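Local coordinates for cAMP factor (Mobiluncus curtisii, PDB 6JLC), which probably acts as a pore-forming toxin in the CAMP haemolytic reaction, the present chain being the C-terminal part of the longer protein, at residues A[30-35]-A[91-96]; A[107-112]-A[128-133]; A[155-160]-A[208-213]; A[166-171]-A[215-220]. All coordinates share one frame; numbering follows the deposited sequence.

Interaction 1: residues A[30-35]-A[91-96]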
loop_
_atom_site.group_PDB
_atom_site.type_symbol
_atom_site.label_atom_id
_atom_site.label_comp_id
_atom_site.label_asym_id
_atom_site.label_seq_id
_atom_site.Cartn_x
_atom_site.Cartn_y
_atom_site.Cartn_z
ATOM N N SER A 30 -2.093 -5.606 0.785
ATOM C CA SER A 30 -2.088 -6.824 -0.018
ATOM C C SER A 30 -0.896 -6.857 -0.970
ATOM O O SER A 30 -0.279 -7.909 -1.169
ATOM C CB SER A 30 -3.404 -6.917 -0.791
ATOM O OG SER A 30 -3.260 -7.684 -1.967
ATOM N N GLU A 31 -0.548 -5.713 -1.556
ATOM C CA GLU A 31 0.534 -5.686 -2.535
ATOM C C GLU A 31 1.910 -5.550 -1.892
ATOM O O GLU A 31 2.912 -5.964 -2.490
ATOM C CB GLU A 31 0.315 -4.541 -3.524
ATOM C CG GLU A 31 -0.726 -4.828 -4.580
ATOM C CD GLU A 31 -1.291 -3.557 -5.169
ATOM O OE1 GLU A 31 -0.891 -2.467 -4.706
ATOM O OE2 GLU A 31 -2.120 -3.644 -6.103
ATOM N N GLU A 32 2.000 -4.961 -0.696
ATOM C CA GLU A 32 3.291 -4.688 -0.069
ATOM C C GLU A 32 3.248 -5.089 1.406
ATOM O O GLU A 32 3.440 -4.262 2.292
ATOM C CB GLU A 32 3.658 -3.210 -0.237
ATOM C CG GLU A 32 3.508 -2.708 -1.691
ATOM C CD GLU A 32 4.564 -1.693 -2.103
ATOM O OE1 GLU A 32 4.193 -0.565 -2.494
ATOM O OE2 GLU A 32 5.769 -2.023 -2.035
ATOM N N PRO A 33 3.030 -6.383 1.686
ATOM C CA PRO A 33 2.763 -6.792 3.086
ATOM C C PRO A 33 3.913 -6.544 4.045
ATOM O O PRO A 33 3.676 -6.386 5.251
ATOM C CB PRO A 33 2.470 -8.296 2.955
ATOM C CG PRO A 33 3.165 -8.708 1.689
ATOM C CD PRO A 33 3.020 -7.532 0.761
ATOM N N LYS A 34 5.150 -6.532 3.561
ATOM C CA LYS A 34 6.309 -6.315 4.412
ATOM C C LYS A 34 6.720 -4.846 4.477
ATOM O O LYS A 34 7.796 -4.542 5.002
ATOM C CB LYS A 34 7.481 -7.175 3.927
ATOM C CG LYS A 34 7.268 -8.687 4.077
ATOM C CD LYS A 34 8.426 -9.455 3.432
ATOM C CE LYS A 34 8.362 -10.947 3.730
ATOM N NZ LYS A 34 9.484 -11.681 3.067
ATOM N N ALA A 35 5.894 -3.933 3.957
ATOM C CA ALA A 35 6.244 -2.518 3.972
ATOM C C ALA A 35 6.458 -2.027 5.396
ATOM O O ALA A 35 5.807 -2.480 6.337
ATOM C CB ALA A 35 5.166 -1.688 3.283
ATOM N N ASN A 91 4.577 6.811 -5.600
ATOM C CA ASN A 91 5.591 7.764 -6.023
ATOM C C ASN A 91 7.000 7.490 -5.510
ATOM O O ASN A 91 7.956 7.976 -6.123
ATOM C CB ASN A 91 5.178 9.183 -5.604
ATOM C CG ASN A 91 3.830 9.565 -6.162
ATOM O OD1 ASN A 91 3.495 9.195 -7.282
ATOM N ND2 ASN A 91 3.036 10.276 -5.378
ATOM N N LEU A 92 7.168 6.746 -4.411
ATOM C CA LEU A 92 8.475 6.622 -3.769
ATOM C C LEU A 92 9.102 5.241 -3.966
ATOM O O LEU A 92 10.027 4.874 -3.228
ATOM C CB LEU A 92 8.371 6.948 -2.273
ATOM C CG LEU A 92 7.755 8.309 -1.946
ATOM C CD1 LEU A 92 7.675 8.497 -0.428
ATOM C CD2 LEU A 92 8.555 9.419 -2.574
ATOM N N ARG A 93 8.648 4.485 -4.974
ATOM C CA ARG A 93 9.024 3.075 -5.073
ATOM C C ARG A 93 10.530 2.881 -5.198
ATOM O O ARG A 93 11.076 1.900 -4.672
ATOM C CB ARG A 93 8.330 2.415 -6.265
ATOM C CG ARG A 93 8.522 0.894 -6.246
ATOM C CD ARG A 93 7.842 0.203 -7.414
ATOM N NE ARG A 93 6.384 0.253 -7.331
ATOM C CZ ARG A 93 5.635 -0.517 -6.549
ATOM N NH1 ARG A 93 6.188 -1.418 -5.741
ATOM N NH2 ARG A 93 4.320 -0.379 -6.573
ATOM N N TYR A 94 11.225 3.800 -5.871
ATOM C CA TYR A 94 12.660 3.673 -6.094
ATOM C C TYR A 94 13.486 4.565 -5.175
ATOM O O TYR A 94 14.670 4.790 -5.447
ATOM C CB TYR A 94 12.999 3.974 -7.557
ATOM C CG TYR A 94 12.680 2.815 -8.467
ATOM C CD1 TYR A 94 11.396 2.634 -8.964
ATOM C CD2 TYR A 94 13.650 1.873 -8.790
ATOM C CE1 TYR A 94 11.091 1.552 -9.803
ATOM C CE2 TYR A 94 13.352 0.783 -9.620
ATOM C CZ TYR A 94 12.073 0.635 -10.122
ATOM O OH TYR A 94 11.770 -0.433 -10.938
ATOM N N LYS A 95 12.895 5.084 -4.100
ATOM C CA LYS A 95 13.683 5.886 -3.176
ATOM C C LYS A 95 14.557 4.987 -2.305
ATOM O O LYS A 95 14.271 3.805 -2.104
ATOM C CB LYS A 95 12.773 6.751 -2.286
ATOM C CG LYS A 95 12.068 7.879 -3.036
ATOM C CD LYS A 95 13.076 8.920 -3.496
ATOM C CE LYS A 95 12.415 9.966 -4.381
ATOM N NZ LYS A 95 13.450 10.905 -4.910
ATOM N N ILE A 96 15.629 5.573 -1.770
ATOM C CA ILE A 96 16.484 4.832 -0.860
ATOM C C ILE A 96 15.675 4.376 0.360
ATOM O O ILE A 96 14.613 4.927 0.688
ATOM C CB ILE A 96 17.697 5.674 -0.431
ATOM C CG1 ILE A 96 17.246 7.037 0.117
ATOM C CG2 ILE A 96 18.666 5.829 -1.602
ATOM C CD1 ILE A 96 18.370 7.843 0.746
HETATM O O HOH W 1 1.754 -0.779 -4.616
#

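Interaction 2: residues A[107-112]-A[128-133]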
loop_
_atom_site.group_PDB
_atom_site.type_symbol
_atom_site.label_atom_id
_atom_site.label_comp_id
_atom_site.label_asym_id
_atom_site.label_seq_id
_atom_site.Cartn_x
_atom_site.Cartn_y
_atom_site.Cartn_z
ATOM N N VAL A 107 4.101 7.122 9.809
ATOM C CA VAL A 107 2.817 6.429 9.749
ATOM C C VAL A 107 2.553 5.659 11.039
ATOM O O VAL A 107 1.447 5.698 11.589
ATOM C CB VAL A 107 2.754 5.499 8.520
ATOM C CG1 VAL A 107 1.524 4.577 8.613
ATOM C CG2 VAL A 107 2.719 6.329 7.236
ATOM N N THR A 108 3.561 4.929 11.532
ATOM C CA THR A 108 3.363 4.132 12.741
ATOM C C THR A 108 2.999 5.020 13.930
ATOM O O THR A 108 2.068 4.715 14.684
ATOM C CB THR A 108 4.619 3.305 13.049
ATOM O OG1 THR A 108 4.836 2.354 11.992
ATOM C CG2 THR A 108 4.468 2.563 14.374
ATOM N N ARG A 109 3.729 6.130 14.107
ATOM C CA ARG A 109 3.417 7.051 15.198
ATOM C C ARG A 109 2.000 7.585 15.072
ATOM O O ARG A 109 1.295 7.718 16.075
ATOM C CB ARG A 109 4.410 8.218 15.221
ATOM C CG ARG A 109 5.814 7.843 15.677
ATOM C CD ARG A 109 6.664 9.109 15.882
ATOM N NE ARG A 109 6.099 9.994 16.900
ATOM C CZ ARG A 109 5.845 11.291 16.726
ATOM N NH1 ARG A 109 6.096 11.881 15.562
ATOM N NH2 ARG A 109 5.337 12.000 17.725
ATOM N N ALA A 110 1.574 7.908 13.842
ATOM C CA ALA A 110 0.215 8.404 13.617
ATOM C C ALA A 110 -0.824 7.352 13.989
ATOM O O ALA A 110 -1.863 7.675 14.582
ATOM C CB ALA A 110 0.033 8.828 12.156
ATOM N N ILE A 111 -0.564 6.084 13.649
ATOM C CA ILE A 111 -1.505 5.017 14.010
ATOM C C ILE A 111 -1.562 4.848 15.522
ATOM O O ILE A 111 -2.639 4.653 16.107
ATOM C CB ILE A 111 -1.118 3.692 13.328
ATOM C CG1 ILE A 111 -1.319 3.785 11.811
ATOM C CG2 ILE A 111 -1.960 2.539 13.896
ATOM C CD1 ILE A 111 -0.662 2.642 11.047
ATOM N N MET A 112 -0.398 4.849 16.175
ATOM C CA MET A 112 -0.395 4.725 17.631
ATOM C C MET A 112 -1.185 5.861 18.273
ATOM O O MET A 112 -1.953 5.637 19.218
ATOM C CB MET A 112 1.042 4.691 18.167
ATOM C CG MET A 112 1.884 3.528 17.647
ATOM S SD MET A 112 1.135 1.921 18.018
ATOM C CE MET A 112 1.238 1.903 19.809
ATOM N N ILE A 128 -1.170 14.781 11.665
ATOM C CA ILE A 128 -1.457 15.120 10.273
ATOM C C ILE A 128 -0.327 15.972 9.702
ATOM O O ILE A 128 0.170 15.718 8.597
ATOM C CB ILE A 128 -2.821 15.828 10.171
ATOM C CG1 ILE A 128 -3.946 14.840 10.512
ATOM C CG2 ILE A 128 -3.017 16.428 8.786
ATOM C CD1 ILE A 128 -5.325 15.471 10.637
ATOM N N SER A 129 0.110 16.984 10.453
ATOM C CA SER A 129 1.201 17.830 9.983
ATOM C C SER A 129 2.488 17.030 9.812
ATOM O O SER A 129 3.263 17.275 8.875
ATOM C CB SER A 129 1.420 18.988 10.958
ATOM O OG SER A 129 0.291 19.842 10.959
ATOM N N ASP A 130 2.733 16.066 10.704
ATOM C CA ASP A 130 3.978 15.306 10.629
ATOM C C ASP A 130 3.980 14.360 9.434
ATOM O O ASP A 130 5.023 14.162 8.800
ATOM C CB ASP A 130 4.194 14.523 11.914
ATOM C CG ASP A 130 5.468 13.702 11.883
ATOM O OD1 ASP A 130 6.565 14.305 11.903
ATOM O OD2 ASP A 130 5.376 12.456 11.846
ATOM N N LEU A 131 2.839 13.738 9.132
ATOM C CA LEU A 131 2.763 12.926 7.921
ATOM C C LEU A 131 3.080 13.762 6.683
ATOM O O LEU A 131 3.842 13.328 5.812
ATOM C CB LEU A 131 1.381 12.295 7.799
ATOM C CG LEU A 131 1.032 11.186 8.788
ATOM C CD1 LEU A 131 -0.493 10.947 8.807
ATOM C CD2 LEU A 131 1.778 9.895 8.425
ATOM N N ARG A 132 2.513 14.968 6.590
ATOM C CA ARG A 132 2.739 15.796 5.408
ATOM C C ARG A 132 4.183 16.263 5.336
ATOM O O ARG A 132 4.802 16.230 4.264
ATOM C CB ARG A 132 1.794 16.997 5.409
ATOM C CG ARG A 132 0.337 16.588 5.203
ATOM C CD ARG A 132 -0.618 17.711 5.529
ATOM N NE ARG A 132 -1.998 17.296 5.329
ATOM C CZ ARG A 132 -3.051 18.063 5.577
ATOM N NH1 ARG A 132 -2.878 19.293 6.043
ATOM N NH2 ARG A 132 -4.276 17.593 5.374
ATOM N N ALA A 133 4.727 16.717 6.463
ATOM C CA ALA A 133 6.109 17.180 6.482
ATOM C C ALA A 133 7.064 16.046 6.140
ATOM O O ALA A 133 8.061 16.251 5.428
ATOM C CB ALA A 133 6.442 17.767 7.851
HETATM O O HOH W 2 7.398 10.822 12.962
HETATM O O HOH W 3 6.388 14.815 14.912
#

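Interaction 3: residues A[155-160]-A[208-213]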
loop_
_atom_site.group_PDB
_atom_site.type_symbol
_atom_site.label_atom_id
_atom_site.label_comp_id
_atom_site.label_asym_id
_atom_site.label_seq_id
_atom_site.Cartn_x
_atom_site.Cartn_y
_atom_site.Cartn_z
ATOM N N LYS A 155 11.138 -5.078 -4.862
ATOM C CA LYS A 155 10.749 -6.488 -4.894
ATOM C C LYS A 155 9.246 -6.654 -5.079
ATOM O O LYS A 155 8.803 -7.605 -5.736
ATOM C CB LYS A 155 11.194 -7.185 -3.606
ATOM C CG LYS A 155 12.657 -7.622 -3.594
ATOM C CD LYS A 155 12.909 -8.725 -4.615
ATOM C CE LYS A 155 14.359 -9.214 -4.601
ATOM N NZ LYS A 155 14.613 -10.056 -3.399
ATOM N N ASP A 156 8.443 -5.749 -4.506
ATOM C CA ASP A 156 6.999 -5.841 -4.699
ATOM C C ASP A 156 6.604 -5.547 -6.141
ATOM O O ASP A 156 5.643 -6.136 -6.642
ATOM C CB ASP A 156 6.275 -4.907 -3.724
ATOM C CG ASP A 156 6.385 -5.382 -2.262
ATOM O OD1 ASP A 156 6.586 -6.595 -2.036
ATOM O OD2 ASP A 156 6.280 -4.546 -1.333
ATOM N N LEU A 157 7.327 -4.654 -6.829
ATOM C CA LEU A 157 7.065 -4.431 -8.253
ATOM C C LEU A 157 7.363 -5.688 -9.072
ATOM O O LEU A 157 6.620 -6.033 -9.999
ATOM C CB LEU A 157 7.897 -3.249 -8.757
ATOM C CG LEU A 157 7.608 -2.760 -10.180
ATOM C CD1 LEU A 157 6.191 -2.224 -10.295
ATOM C CD2 LEU A 157 8.623 -1.701 -10.612
ATOM N N LEU A 158 8.402 -6.417 -8.720
ATOM C CA LEU A 158 8.746 -7.657 -9.386
ATOM C C LEU A 158 7.669 -8.709 -9.096
ATOM O O LEU A 158 7.239 -9.415 -9.950
ATOM C CB LEU A 158 10.088 -8.150 -8.936
ATOM C CG LEU A 158 10.499 -9.524 -9.388
ATOM C CD1 LEU A 158 10.333 -9.699 -10.874
ATOM C CD2 LEU A 158 11.876 -9.880 -8.945
ATOM N N ASN A 159 7.237 -8.761 -7.859
ATOM C CA ASN A 159 6.201 -9.698 -7.476
ATOM C C ASN A 159 4.925 -9.419 -8.211
ATOM O O ASN A 159 4.258 -10.302 -8.624
ATOM C CB ASN A 159 5.980 -9.727 -5.980
ATOM C CG ASN A 159 5.458 -11.061 -5.503
ATOM O OD1 ASN A 159 4.750 -11.160 -4.537
ATOM N ND2 ASN A 159 5.814 -12.068 -6.195
ATOM N N LYS A 160 4.600 -8.153 -8.367
ATOM C CA LYS A 160 3.412 -7.794 -9.138
ATOM C C LYS A 160 3.515 -8.282 -10.579
ATOM O O LYS A 160 2.539 -8.802 -11.139
ATOM C CB LYS A 160 3.196 -6.279 -9.096
ATOM C CG LYS A 160 1.753 -5.860 -9.356
ATOM C CD LYS A 160 1.473 -4.446 -8.859
ATOM C CE LYS A 160 1.489 -4.380 -7.333
ATOM N NZ LYS A 160 2.066 -3.101 -6.833
ATOM N N ALA A 208 15.629 -6.089 -14.536
ATOM C CA ALA A 208 15.892 -6.990 -15.659
ATOM C C ALA A 208 14.936 -8.178 -15.657
ATOM O O ALA A 208 14.481 -8.615 -16.722
ATOM C CB ALA A 208 17.340 -7.479 -15.614
ATOM N N ALA A 209 14.637 -8.724 -14.479
ATOM C CA ALA A 209 13.694 -9.838 -14.405
ATOM C C ALA A 209 12.310 -9.422 -14.892
ATOM O O ALA A 209 11.638 -10.182 -15.603
ATOM C CB ALA A 209 13.620 -10.372 -12.977
ATOM N N ILE A 210 11.862 -8.221 -14.513
ATOM C CA ILE A 210 10.579 -7.723 -15.007
ATOM C C ILE A 210 10.602 -7.621 -16.529
ATOM O O ILE A 210 9.688 -8.094 -17.219
ATOM C CB ILE A 210 10.238 -6.369 -14.356
ATOM C CG1 ILE A 210 9.920 -6.554 -12.865
ATOM C CG2 ILE A 210 9.079 -5.688 -15.116
ATOM C CD1 ILE A 210 10.002 -5.240 -12.060
ATOM N N ALA A 211 11.662 -7.025 -17.084
ATOM C CA ALA A 211 11.710 -6.858 -18.536
ATOM C C ALA A 211 11.727 -8.200 -19.259
ATOM O O ALA A 211 11.037 -8.368 -20.275
ATOM C CB ALA A 211 12.923 -6.011 -18.931
ATOM N N LYS A 212 12.484 -9.180 -18.745
ATOM C CA LYS A 212 12.523 -10.496 -19.398
ATOM C C LYS A 212 11.166 -11.187 -19.333
ATOM O O LYS A 212 10.764 -11.893 -20.273
ATOM C CB LYS A 212 13.575 -11.399 -18.749
ATOM C CG LYS A 212 15.018 -10.935 -18.870
ATOM C CD LYS A 212 15.941 -11.898 -18.111
ATOM C CE LYS A 212 17.106 -11.171 -17.440
ATOM N NZ LYS A 212 17.135 -11.389 -15.957
ATOM N N LEU A 213 10.452 -11.000 -18.224
ATOM C CA LEU A 213 9.134 -11.603 -18.059
ATOM C C LEU A 213 8.137 -11.015 -19.049
ATOM O O LEU A 213 7.345 -11.748 -19.653
ATOM C CB LEU A 213 8.667 -11.390 -16.619
ATOM C CG LEU A 213 7.681 -12.331 -15.946
ATOM C CD1 LEU A 213 7.986 -13.802 -16.248
ATOM C CD2 LEU A 213 7.707 -12.033 -14.460
#

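Interaction 4: residues A[166-171]-A[215-220]. With ACT (acetate ion), chain B.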
loop_
_atom_site.group_PDB
_atom_site.type_symbol
_atom_site.label_atom_id
_atom_site.label_comp_id
_atom_site.label_asym_id
_atom_site.label_seq_id
_atom_site.Cartn_x
_atom_site.Cartn_y
_atom_site.Cartn_z
ATOM N N ARG A 166 1.367 -14.661 -14.279
ATOM C CA ARG A 166 0.636 -15.891 -13.981
ATOM C C ARG A 166 -0.839 -15.756 -14.346
ATOM O O ARG A 166 -1.417 -16.642 -14.983
ATOM C CB ARG A 166 0.785 -16.236 -12.501
ATOM C CG ARG A 166 2.150 -16.725 -12.096
ATOM C CD ARG A 166 2.258 -16.731 -10.585
ATOM N NE ARG A 166 3.412 -17.496 -10.142
ATOM C CZ ARG A 166 4.054 -17.280 -8.999
ATOM N NH1 ARG A 166 3.643 -16.327 -8.167
ATOM N NH2 ARG A 166 5.098 -18.029 -8.682
ATOM N N VAL A 167 -1.465 -14.650 -13.935
ATOM C CA VAL A 167 -2.878 -14.438 -14.234
ATOM C C VAL A 167 -3.105 -14.444 -15.739
ATOM O O VAL A 167 -3.969 -15.165 -16.251
ATOM C CB VAL A 167 -3.374 -13.131 -13.592
ATOM C CG1 VAL A 167 -4.676 -12.680 -14.248
ATOM C CG2 VAL A 167 -3.563 -13.315 -12.098
ATOM N N ALA A 168 -2.317 -13.652 -16.473
ATOM C CA ALA A 168 -2.446 -13.607 -17.926
ATOM C C ALA A 168 -2.112 -14.944 -18.572
ATOM O O ALA A 168 -2.697 -15.300 -19.605
ATOM C CB ALA A 168 -1.554 -12.505 -18.501
ATOM N N ARG A 169 -1.186 -15.706 -17.989
ATOM C CA ARG A 169 -0.837 -16.996 -18.579
ATOM C C ARG A 169 -2.022 -17.953 -18.549
ATOM O O ARG A 169 -2.271 -18.672 -19.522
ATOM C CB ARG A 169 0.356 -17.603 -17.840
ATOM C CG ARG A 169 0.581 -19.080 -18.135
ATOM C CD ARG A 169 1.225 -19.784 -16.942
ATOM N NE ARG A 169 0.455 -19.629 -15.712
ATOM C CZ ARG A 169 0.951 -19.813 -14.491
ATOM N NH1 ARG A 169 2.223 -20.154 -14.323
ATOM N NH2 ARG A 169 0.175 -19.645 -13.428
ATOM N N ASP A 170 -2.761 -17.968 -17.438
ATOM C CA ASP A 170 -3.868 -18.903 -17.282
ATOM C C ASP A 170 -5.066 -18.511 -18.137
ATOM O O ASP A 170 -5.865 -19.376 -18.513
ATOM C CB ASP A 170 -4.274 -18.976 -15.812
ATOM C CG ASP A 170 -3.172 -19.527 -14.925
ATOM O OD1 ASP A 170 -2.420 -20.422 -15.380
ATOM O OD2 ASP A 170 -3.069 -19.058 -13.768
ATOM N N LYS A 171 -5.208 -17.222 -18.451
ATOM C CA LYS A 171 -6.343 -16.733 -19.221
ATOM C C LYS A 171 -6.091 -16.694 -20.720
ATOM O O LYS A 171 -7.053 -16.738 -21.493
ATOM C CB LYS A 171 -6.747 -15.335 -18.742
ATOM C CG LYS A 171 -7.323 -15.322 -17.339
ATOM C CD LYS A 171 -8.187 -14.096 -17.097
ATOM C CE LYS A 171 -7.933 -13.518 -15.708
ATOM N NZ LYS A 171 -7.587 -12.071 -15.753
ATOM N N THR A 215 8.857 -9.728 -21.963
ATOM C CA THR A 215 9.226 -10.248 -23.275
ATOM C C THR A 215 8.800 -11.698 -23.437
ATOM O O THR A 215 8.343 -12.101 -24.516
ATOM C CB THR A 215 10.733 -10.101 -23.484
ATOM O OG1 THR A 215 11.072 -8.708 -23.458
ATOM C CG2 THR A 215 11.157 -10.699 -24.834
ATOM N N ALA A 216 8.937 -12.500 -22.375
ATOM C CA ALA A 216 8.509 -13.896 -22.445
ATOM C C ALA A 216 7.000 -14.007 -22.627
ATOM O O ALA A 216 6.525 -14.861 -23.386
ATOM C CB ALA A 216 8.954 -14.640 -21.187
ATOM N N TYR A 217 6.225 -13.159 -21.943
ATOM C CA TYR A 217 4.781 -13.240 -22.128
ATOM C C TYR A 217 4.389 -12.836 -23.541
ATOM O O TYR A 217 3.531 -13.479 -24.160
ATOM C CB TYR A 217 4.037 -12.373 -21.122
ATOM C CG TYR A 217 2.548 -12.449 -21.368
ATOM C CD1 TYR A 217 1.822 -13.574 -20.986
ATOM C CD2 TYR A 217 1.876 -11.426 -22.025
ATOM C CE1 TYR A 217 0.464 -13.669 -21.233
ATOM C CE2 TYR A 217 0.515 -11.507 -22.272
ATOM C CZ TYR A 217 -0.189 -12.632 -21.874
ATOM O OH TYR A 217 -1.544 -12.722 -22.115
ATOM N N ALA A 218 5.002 -11.767 -24.061
ATOM C CA ALA A 218 4.732 -11.345 -25.432
ATOM C C ALA A 218 5.021 -12.463 -26.424
ATOM O O ALA A 218 4.223 -12.712 -27.339
ATOM C CB ALA A 218 5.558 -10.102 -25.766
ATOM N N THR A 219 6.154 -13.154 -26.257
ATOM C CA THR A 219 6.466 -14.297 -27.114
ATOM C C THR A 219 5.372 -15.362 -27.040
ATOM O O THR A 219 4.947 -15.911 -28.065
ATOM C CB THR A 219 7.818 -14.893 -26.721
ATOM O OG1 THR A 219 8.846 -13.911 -26.901
ATOM C CG2 THR A 219 8.131 -16.115 -27.560
ATOM N N ALA A 220 4.894 -15.657 -25.831
ATOM C CA ALA A 220 3.871 -16.686 -25.683
ATOM C C ALA A 220 2.533 -16.229 -26.258
ATOM O O ALA A 220 1.808 -17.031 -26.866
ATOM C CB ALA A 220 3.724 -17.062 -24.205
HETATM C C ACT B . 5.031 -20.221 -11.590
HETATM O O ACT B . 3.873 -19.764 -11.829
HETATM O OXT ACT B . 5.723 -20.083 -10.553
HETATM C CH3 ACT B . 5.713 -21.053 -12.719
#

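Interaction 1: residues A[30-35]-A[91-96]
Water 1 is gripped by three side chains where Glu-32 faces Arg-93: it donates to Glu-32 OE1 and to Glu-31 OE1, and accepts from Arg-93 NH2 at 3.3 Å. The site lies at the junction of an all-helical fold, between the five helices from 8-31 to 121-139 and the three from 152-173 to 203-222. Each partner stands on a type I beta turn that follows a helix, Glu-32 to Ala-35 after helix 8-31 and Leu-92 to Lys-95 after helix 68-91.

With the CA atoms of Glu-32 and Arg-93 10.9 Å apart, side-chain length must close the gap. Arg-93 runs straight through chi2 and then bends at chi3 (-69°), which swings its guanidinium towards the carboxylate. The two planes lie only 23° apart, yet the groups meet obliquely, and the ion pair is long, with Glu-32 OE2 3.8 Å from Arg-93 NH1. Charge attraction and the shared water therefore do the joining in place of a direct hydrogen bond.

The acidic side has a further neighbour: Glu-32 OE2 comes close to Asp-156 OD2 on helix 152-173, so a proton may be shared there, and Arg-93 would probably ease the crowding of charge. The arginine is itself tied to that same helix, for its NH1 donates a hydrogen bond to the backbone oxygen of Tyr-153.

Interaction 2: residues A[107-112]-A[128-133]
The guanidinium of Arg-109 and the carboxylate of Asp-130 are turned 72° against each other, their side chains crossing at about a right angle. Water 2 sits at the guanidinium edge, in its plane, accepting from Arg-109 NH1 and donating to Asp-130 OD2 at 2.8 Å. Water 3 also accepts from NH1 and makes a weak bond to Asp-130 OD1. The direct ion pair is long, 3.8 Å from Arg-109 NH1 to Asp-130 OD2, and the same OD2 is bonded to Ser-106 OG. A second flat group, the Arg-132 guanidinium, has one face over CG2 of Ile-128, a turn earlier on its own helix, while its NE forms a salt bridge with Glu-80.

Helices 97-114 and 121-139 make an antiparallel helical hairpin, their local axes at 168° and 9.7 Å apart. Beneath the charged pair, Leu-131 forks between two residues: CD2 meets Val-107 CG2 at 3.9 Å, and CD1 meets Ala-110 CB at 4.0 Å. Leu-131 also touches Leu-77 and Thr-84 of helix 68-91.

The chemistry is thus layered: buried methyl groups bring the helices together towards the bundle interior, whereas at the outer seam the opposite charges are bridged by water, probably a more adaptable link.

Interaction 3: residues A[155-160]-A[208-213]
Ile-210 reaches across to Leu-158 and Leu-157, and the rotamers of all three shape the packing of two nearly parallel helices. In Ile-210 the CG1 branch is anti to the carbonyl carbon (chi1 -69°), and chi2 is near trans, so the ethyl arm extends from helix 203-222 towards helix 152-173. Its terminal CD1 arrives over the backbone of the other helix, 3.8 Å from Leu-158 CA, and also meets Leu-157.

The leucines pack against different parts of this arm. Leu-158 places CG opposite its backbone N (chi1 172°), which brings CD1 obliquely against the isoleucine, 3.7 Å from Ile-210 CG1. That same methyl meets Ala-209 CB at 4.0 Å, where the short alanine side chain lets the leucine branch come close to helix 203-222. Leu-157 meets the end of the arm, its side chain at about a right angle to that of Ile-210, with CG 3.9 Å from Ile-210 CD1. No hydrogen bond or ion pair crosses the interface; it is held by aliphatic contacts.

The segment axes run at 13° to one another and 9.6 Å apart. These are the first and third helices of the three-helix part, and helix 179-197 joins them through Trp-196, which packs on Leu-158, and through Ile-189 and Ala-192, which touch Leu-213. Leu-157 turns to the five-helix part, where it touches Arg-93 and Tyr-94.

Interaction 4: residues A[166-171]-A[215-220]
Tyr-217 spans the gap to Ala-168 with the CE1, CZ and OH atoms of its ring end: Ala-168 CB lies 3.6 Å from Tyr-217 CE1 and equally far from Tyr-217 OH. The residues belong to the helices 203-222 and 152-173, the third and first helices of the three-helix part, farther along than the Leu-158 and Ile-210 packing. CG of the tyrosine is anti to the backbone N (chi1 178°), which carries the ring towards helix 152-173. The methyl meets it obliquely, as does the backbone N of Arg-169. The ring also touches Glu-172 and Ile-173.

A different geometry governs the arginines. Arg-166 is extended from CG to NE, and its guanidinium presents an edge to an acetate ion, probably taken from the crystallisation liquor. The grip is two-pronged and nearly straight: Arg-166 NE donates to acetate O at 2.9 Å, and Arg-166 NH2 to OXT at 2.8 Å with an angle of 172°. Arg-169 adds a third bond from NH1 to the same acetate O, at 3.0 Å. Bent at chi3 (56°), it folds back so that one guanidinium face lies over CA of Arg-166, offset towards the rim. Its other edge forms a salt bridge to Asp-170, with NE 3.0 Å from OD1 though the hydrogen bonds are weak, and NH1 has a further partner in Asn-186 OD1. Together these probably limit the rotation of the Arg-169 guanidinium.

Across on helix 203-222, Thr-215 O accepts from both the N and the OG1 of Thr-219, which come from opposite faces of its carbonyl plane, OG1 at 3.0 Å.

In the fold
Interactions 3 and 4 fasten the same two helices, 152-173 and 203-222, with centres 13 Å apart, yet they differ in kind: the first is partly buried and wholly apolar, while the second is a surface contact of one aromatic ring and one methyl, beside arginines that hold an anion. Interaction 2 lies on the opposite side of the chain's centre, in the five-helix part, and couples a buried aliphatic layer to a water-bridged ion pair. Interaction 1, nearest the centre, is polar and made by turns. It touches interaction 3 through Asp-156, Leu-157 and Lys-160, and so stands where the two helical parts meet.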